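Local atomic coordinates of actibind (PDB entry 3D3Z), a protein that cleaves RNA as a secreted ribonuclease of the T2 family, probably without strict base specificity but with a preference for adenylic acid. Residues S77-A81 / Q82-E86; Y131-E134 / E135-D138. All blocks are in the same frame, centred on the assembly; numbering follows the deposited sequence.

Interaction 1 (S77-A81 / Q82-E86). With NAG (2-acetamido-2-deoxy-beta-D-glucopyranose), chain C; NAG (2-acetamido-2-deoxy-beta-D-glucopyranose), chain B.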
loop_
_atom_site.group_PDB
_atom_site.type_symbol
_atom_site.label_atom_id
_atom_site.label_comp_id
_atom_site.label_asym_id
_atom_site.label_seq_id
_atom_site.Cartn_x
_atom_site.Cartn_y
_atom_site.Cartn_z
ATOM N N SER A 77 -1.676 -11.270 17.258
ATOM C CA SER A 77 -2.290 -12.537 17.647
ATOM C C SER A 77 -3.088 -13.230 16.547
ATOM O O SER A 77 -3.047 -14.461 16.454
ATOM C CB SER A 77 -3.227 -12.296 18.809
ATOM O OG SER A 77 -2.445 -11.852 19.910
ATOM N N ILE A 78 -3.771 -12.456 15.706
ATOM C CA ILE A 78 -4.543 -13.033 14.604
ATOM C C ILE A 78 -3.575 -13.697 13.630
ATOM O O ILE A 78 -3.769 -14.855 13.226
ATOM C CB ILE A 78 -5.397 -11.991 13.914
ATOM C CG1 ILE A 78 -6.582 -11.574 14.801
ATOM C CG2 ILE A 78 -5.872 -12.526 12.628
ATOM C CD1 ILE A 78 -7.285 -10.358 14.397
ATOM N N LEU A 79 -2.483 -13.003 13.313
ATOM C CA LEU A 79 -1.495 -13.552 12.391
ATOM C C LEU A 79 -0.814 -14.797 12.960
ATOM O O LEU A 79 -0.593 -15.769 12.232
ATOM C CB LEU A 79 -0.404 -12.522 12.000
ATOM C CG LEU A 79 -0.948 -11.293 11.192
ATOM C CD1 LEU A 79 0.176 -10.234 10.884
ATOM C CD2 LEU A 79 -1.694 -11.619 9.909
ATOM N N GLU A 80 -0.464 -14.755 14.238
ATOM C CA GLU A 80 0.140 -15.912 14.896
ATOM C C GLU A 80 -0.776 -17.124 14.911
ATOM O O GLU A 80 -0.359 -18.201 14.571
ATOM C CB GLU A 80 0.524 -15.571 16.311
ATOM C CG GLU A 80 1.778 -14.658 16.363
ATOM C CD GLU A 80 2.002 -13.951 17.686
ATOM O OE1 GLU A 80 1.034 -13.773 18.491
ATOM O OE2 GLU A 80 3.166 -13.526 17.906
ATOM N N ALA A 81 -2.030 -16.919 15.283
ATOM C CA ALA A 81 -3.041 -17.977 15.265
ATOM C C ALA A 81 -3.233 -18.611 13.886
ATOM O O ALA A 81 -3.524 -19.794 13.783
ATOM C CB ALA A 81 -4.335 -17.448 15.820
ATOM N N GLN A 82 -2.977 -17.863 12.816
ATOM C CA GLN A 82 -3.122 -18.355 11.466
ATOM C C GLN A 82 -1.828 -18.904 10.924
ATOM O O GLN A 82 -1.762 -19.248 9.747
ATOM C CB GLN A 82 -3.698 -17.264 10.557
ATOM C CG GLN A 82 -5.058 -16.814 11.000
ATOM C CD GLN A 82 -5.628 -15.619 10.249
ATOM O OE1 GLN A 82 -5.082 -15.164 9.251
ATOM N NE2 GLN A 82 -6.726 -15.084 10.758
ATOM N N ASN A 83 -0.826 -19.020 11.799
ATOM C CA ASN A 83 0.508 -19.506 11.463
ATOM C C ASN A 83 1.215 -18.684 10.389
ATOM O O ASN A 83 1.998 -19.227 9.595
ATOM C CB ASN A 83 0.443 -20.979 11.106
ATOM C CG ASN A 83 -0.463 -21.742 12.078
ATOM O OD1 ASN A 83 -0.278 -21.630 13.302
ATOM N ND2 ASN A 83 -1.519 -22.397 11.535
ATOM N N ARG A 84 0.925 -17.383 10.333
ATOM C CA ARG A 84 1.549 -16.521 9.313
ATOM C C ARG A 84 2.789 -15.870 9.890
ATOM O O ARG A 84 2.938 -14.621 9.946
ATOM C CB ARG A 84 0.560 -15.486 8.810
ATOM C CG ARG A 84 -0.751 -16.104 8.338
ATOM C CD ARG A 84 -1.528 -15.104 7.585
ATOM N NE ARG A 84 -2.937 -15.419 7.432
ATOM C CZ ARG A 84 -3.593 -15.485 6.280
ATOM N NH1 ARG A 84 -2.963 -15.310 5.139
ATOM N NH2 ARG A 84 -4.896 -15.737 6.294
ATOM N N THR A 85 3.688 -16.749 10.320
ATOM C CA THR A 85 4.914 -16.384 11.042
ATOM C C THR A 85 5.941 -15.671 10.136
ATOM O O THR A 85 6.596 -14.714 10.584
ATOM C CB THR A 85 5.526 -17.620 11.780
ATOM O OG1 THR A 85 5.776 -18.668 10.839
ATOM C CG2 THR A 85 4.603 -18.114 12.893
ATOM N N GLU A 86 6.097 -16.102 8.889
ATOM C CA GLU A 86 7.011 -15.412 7.980
ATOM C C GLU A 86 6.467 -14.037 7.597
ATOM O O GLU A 86 7.239 -13.081 7.446
ATOM C CB GLU A 86 7.313 -16.223 6.717
ATOM C CG GLU A 86 8.107 -17.489 6.975
ATOM C CD GLU A 86 9.605 -17.303 7.085
ATOM O OE1 GLU A 86 10.108 -16.294 7.646
ATOM O OE2 GLU A 86 10.291 -18.254 6.619
HETATM C C1 NAG C . -2.415 -23.061 12.466
HETATM C C2 NAG C . -3.747 -23.411 11.790
HETATM C C3 NAG C . -4.692 -24.137 12.752
HETATM C C4 NAG C . -3.972 -25.231 13.567
HETATM C C5 NAG C . -2.602 -24.762 14.071
HETATM C C6 NAG C . -1.803 -25.901 14.693
HETATM C C7 NAG C . -4.236 -21.961 9.893
HETATM C C8 NAG C . -5.151 -20.932 9.300
HETATM N N2 NAG C . -4.355 -22.231 11.187
HETATM O O3 NAG C . -5.745 -24.689 11.987
HETATM O O4 NAG C . -4.740 -25.628 14.692
HETATM O O5 NAG C . -1.872 -24.272 12.975
HETATM O O6 NAG C . -1.402 -26.784 13.663
HETATM O O7 NAG C . -3.388 -22.472 9.188
HETATM C C1 NAG B . -8.773 -11.204 18.262
HETATM C C2 NAG B . -8.963 -12.704 18.597
HETATM C C3 NAG B . -10.352 -13.146 18.152
HETATM C C4 NAG B . -11.411 -12.211 18.665
HETATM C C5 NAG B . -11.082 -10.767 18.248
HETATM C C6 NAG B . -12.135 -9.745 18.674
HETATM C C7 NAG B . -6.915 -14.047 18.508
HETATM C C8 NAG B . -6.010 -14.993 17.767
HETATM N N2 NAG B . -7.999 -13.541 17.910
HETATM O O3 NAG B . -10.587 -14.488 18.546
HETATM O O4 NAG B . -12.606 -12.680 18.087
HETATM O O5 NAG B . -9.815 -10.425 18.790
HETATM O O6 NAG B . -12.349 -9.833 20.063
HETATM O O7 NAG B . -6.610 -13.743 19.657
#

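Interaction 2 (Y131-E134 / E135-D138). With NAG (2-acetamido-2-deoxy-beta-D-glucopyranose), chain D; NAG (2-acetamido-2-deoxy-beta-D-glucopyranose), chain C.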
loop_
_atom_site.group_PDB
_atom_site.type_symbol
_atom_site.label_atom_id
_atom_site.label_comp_id
_atom_site.label_asym_id
_atom_site.label_seq_id
_atom_site.Cartn_x
_atom_site.Cartn_y
_atom_site.Cartn_z
ATOM N N TYR A 131 -12.931 -19.038 7.942
ATOM C CA TYR A 131 -12.706 -19.119 9.392
ATOM C C TYR A 131 -12.503 -17.722 10.000
ATOM O O TYR A 131 -12.037 -16.824 9.334
ATOM C CB TYR A 131 -11.532 -20.050 9.724
ATOM C CG TYR A 131 -10.184 -19.569 9.276
ATOM C CD1 TYR A 131 -9.475 -18.611 10.025
ATOM C CD2 TYR A 131 -9.597 -20.053 8.117
ATOM C CE1 TYR A 131 -8.235 -18.138 9.600
ATOM C CE2 TYR A 131 -8.389 -19.607 7.713
ATOM C CZ TYR A 131 -7.719 -18.636 8.436
ATOM O OH TYR A 131 -6.503 -18.212 8.025
ATOM N N ALA A 132 -12.902 -17.549 11.254
ATOM C CA ALA A 132 -12.825 -16.259 11.944
ATOM C C ALA A 132 -11.509 -15.463 11.646
ATOM O O ALA A 132 -10.378 -15.953 11.893
ATOM C CB ALA A 132 -12.990 -16.453 13.452
ATOM N N GLN A 133 -11.682 -14.261 11.100
ATOM C CA GLN A 133 -10.584 -13.302 10.781
ATOM C C GLN A 133 -9.628 -13.756 9.688
ATOM O O GLN A 133 -8.480 -13.190 9.561
ATOM C CB GLN A 133 -9.795 -12.909 12.041
ATOM C CG GLN A 133 -10.549 -12.083 13.100
ATOM C CD GLN A 133 -11.468 -12.882 14.017
ATOM O OE1 GLN A 133 -11.088 -13.921 14.530
ATOM N NE2 GLN A 133 -12.692 -12.426 14.167
ATOM N N GLU A 134 -10.088 -14.719 8.862
ATOM C CA GLU A 134 -9.269 -15.193 7.752
ATOM C C GLU A 134 -8.909 -14.013 6.850
ATOM O O GLU A 134 -7.766 -13.927 6.374
ATOM C CB GLU A 134 -9.949 -16.266 6.874
ATOM C CG GLU A 134 -9.094 -16.758 5.760
ATOM C CD GLU A 134 -9.718 -17.943 5.013
ATOM O OE1 GLU A 134 -10.887 -18.321 5.341
ATOM O OE2 GLU A 134 -9.019 -18.425 4.097
ATOM N N GLU A 135 -9.886 -13.141 6.607
ATOM C CA GLU A 135 -9.675 -11.995 5.698
ATOM C C GLU A 135 -8.674 -10.927 6.193
ATOM O O GLU A 135 -8.103 -10.189 5.376
ATOM C CB GLU A 135 -11.003 -11.358 5.282
ATOM C CG GLU A 135 -11.670 -10.279 6.195
ATOM C CD GLU A 135 -12.206 -10.791 7.496
ATOM O OE1 GLU A 135 -11.950 -11.991 7.828
ATOM O OE2 GLU A 135 -12.933 -10.015 8.192
ATOM N N VAL A 136 -8.486 -10.864 7.514
ATOM C CA VAL A 136 -7.498 -9.988 8.143
ATOM C C VAL A 136 -6.106 -10.448 7.738
ATOM O O VAL A 136 -5.343 -9.675 7.232
ATOM C CB VAL A 136 -7.699 -9.911 9.666
ATOM C CG1 VAL A 136 -6.626 -8.994 10.351
ATOM C CG2 VAL A 136 -9.048 -9.379 9.935
ATOM N N GLY A 137 -5.793 -11.722 7.927
ATOM C CA GLY A 137 -4.490 -12.225 7.528
ATOM C C GLY A 137 -4.238 -12.153 6.030
ATOM O O GLY A 137 -3.103 -11.845 5.597
ATOM N N ASP A 138 -5.268 -12.473 5.239
ATOM C CA ASP A 138 -5.144 -12.423 3.794
ATOM C C ASP A 138 -4.822 -10.985 3.307
ATOM O O ASP A 138 -4.082 -10.808 2.315
ATOM C CB ASP A 138 -6.407 -12.898 3.092
ATOM C CG ASP A 138 -6.575 -14.436 3.099
ATOM O OD1 ASP A 138 -5.659 -15.201 3.501
ATOM O OD2 ASP A 138 -7.662 -14.811 2.643
HETATM C C1 NAG D . -13.637 -12.895 19.075
HETATM C C2 NAG D . -14.958 -13.216 18.405
HETATM C C3 NAG D . -16.043 -13.540 19.437
HETATM C C4 NAG D . -15.540 -14.587 20.425
HETATM C C5 NAG D . -14.237 -14.048 21.001
HETATM C C6 NAG D . -13.627 -14.927 22.086
HETATM C C7 NAG D . -15.324 -12.140 16.256
HETATM C C8 NAG D . -15.888 -10.948 15.574
HETATM N N2 NAG D . -15.338 -12.084 17.596
HETATM O O3 NAG D . -17.232 -13.973 18.795
HETATM O O4 NAG D . -16.495 -14.813 21.455
HETATM O O5 NAG D . -13.326 -13.974 19.919
HETATM O O6 NAG D . -13.311 -16.151 21.464
HETATM O O7 NAG D . -14.889 -13.093 15.592
HETATM C C1 NAG C . -2.415 -23.061 12.466
HETATM C C2 NAG C . -3.747 -23.411 11.790
HETATM C C3 NAG C . -4.692 -24.137 12.752
HETATM C C4 NAG C . -3.972 -25.231 13.567
HETATM C C5 NAG C . -2.602 -24.762 14.071
HETATM C C6 NAG C . -1.803 -25.901 14.693
HETATM C C7 NAG C . -4.236 -21.961 9.893
HETATM C C8 NAG C . -5.151 -20.932 9.300
HETATM N N2 NAG C . -4.355 -22.231 11.187
HETATM O O3 NAG C . -5.745 -24.689 11.987
HETATM O O4 NAG C . -4.740 -25.628 14.692
HETATM O O5 NAG C . -1.872 -24.272 12.975
HETATM O O6 NAG C . -1.402 -26.784 13.663
HETATM O O7 NAG C . -3.388 -22.472 9.188
HETATM O O HOH W 1 -6.479 -17.759 3.741
#

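Interaction 1 (S77-A81 / Q82-E86)
Gln-82 meets the last turn of helix 75-81 through both backbone and side chain. Its N is shared by two weak hydrogen bonds, to Ile-78 O and Leu-79 O. The side chain runs beside that of Ile-78, pointing the same way. CG is anti to the carbonyl carbon (chi1 -61°) and the rest is extended, which brings Gln-82 NE2 alongside the Ile-78 methyl CG2 at 3.3 Å. Gln-82 CG also packs against Ile-78 O at 3.2 Å. Ala-81 CB lies 3.6 Å from C8 of NAG (chain B), a sugar of a separate glycan.

Asn-83 has positive phi and is the C-prime residue of a Schellman motif that ends the helix. Its N bonds to Glu-80 O at 2.9 Å. The side chain carries N-linked sugar, with ND2 joined to C1 of NAG (chain C).

Arg-84 completes the Schellman motif: its N reaches Leu-79 O at 2.9 Å with an N-H...O angle of 162°. Its side chain turns back to Gln-82. Arg-84 NE and NH2 both donate to Gln-82 OE1, at 2.8 and 3.0 Å. This side-on grip fixes the amide and leaves NE2 to bond Gln-133 O. NH2 also forms a salt bridge with Asp-138. The side chains of Arg-84 and Leu-79 cross at about a right angle, Arg-84 CD 4.2 Å from Leu-79 CD2. Arg-84 is also the N-cap residue of helix 85-94, which Thr-85 starts.

The contact is therefore the tight corner between helices 75-81 and 85-94. Leu-79 packs on Leu-87, Leu-88 and Met-91 of the second helix.

Interaction 2 (Y131-E134 / E135-D138)
Gln-133 and Val-136 meet where a type II beta turn, Tyr-131 to Glu-134, runs into the N terminus of helix 134-147. Gln-133 is the N-cap residue and has positive phi. Glu-134 N closes the turn on Tyr-131 O at 2.9 Å. Gln-133 O then receives two weak bonds, from Val-136 N and from Gly-137 N. The Val-136 methyl CG2 lies near Gln-133 CB. The first firm helical bond of the contact is Asp-138 N to Glu-134 O, 3.1 Å with an N-H...O angle of 163°.

The Glu-134 chain is extended. Its CB sits over the centre of the Tyr-131 ring, 3.5 Å above the plane, and its OE1 takes a weak bond from Tyr-131 N. Glu-134 OE2 is 4.1 Å from Asp-138 OD2, and the two carboxylate planes are turned 65° apart. A water donates to Glu-134 OE2 at 2.6 Å and to Asp-138 OD1 at 2.7 Å. The salt bridge of Asp-138 OD1 with Arg-84 and the shared water probably ease the closeness of the two carboxylates. Asp-138 OD2 is hydrogen-bonded to the Tyr-127 hydroxyl.

Sugars meet the turn as well. Gln-133 NE2 donates to O7 of NAG (chain D) at 2.7 Å and also bonds the Tyr-72 hydroxyl; the bend at chi2 (80°) leads the amide away from the helix. The acetyl methyl C8 of NAG (chain C) approaches Tyr-131 OH at 3.3 Å.

The Glu-135 carboxylate is bound outside the turn: OE1 bonds the Tyr-130 hydroxyl and OE2 forms a salt bridge with Arg-70. Val-136 packs between helices, on Trp-112 of helix 104-116 and Ile-75 of helix 75-81.

How the interactions relate
From the N terminus, interaction 1 comes first, at the corner where helix 75-81 gives way to helix 85-94. Helix 104-116 and a loop follow before interaction 2 opens helix 134-147. Both are local, so neither closes a long loop. They lie in series, without nesting or crossing, with centres about 10 Å apart. Their link is lateral, made by polar side chains of 82-86, and the Arg-84 guanidinium packs on Gly-137. The corner between helices 75-81 and 85-94 is thus tied to the start of helix 134-147. NAG (chain C), carried by interaction 1, also touches interaction 2, so sugar covers part of this junction.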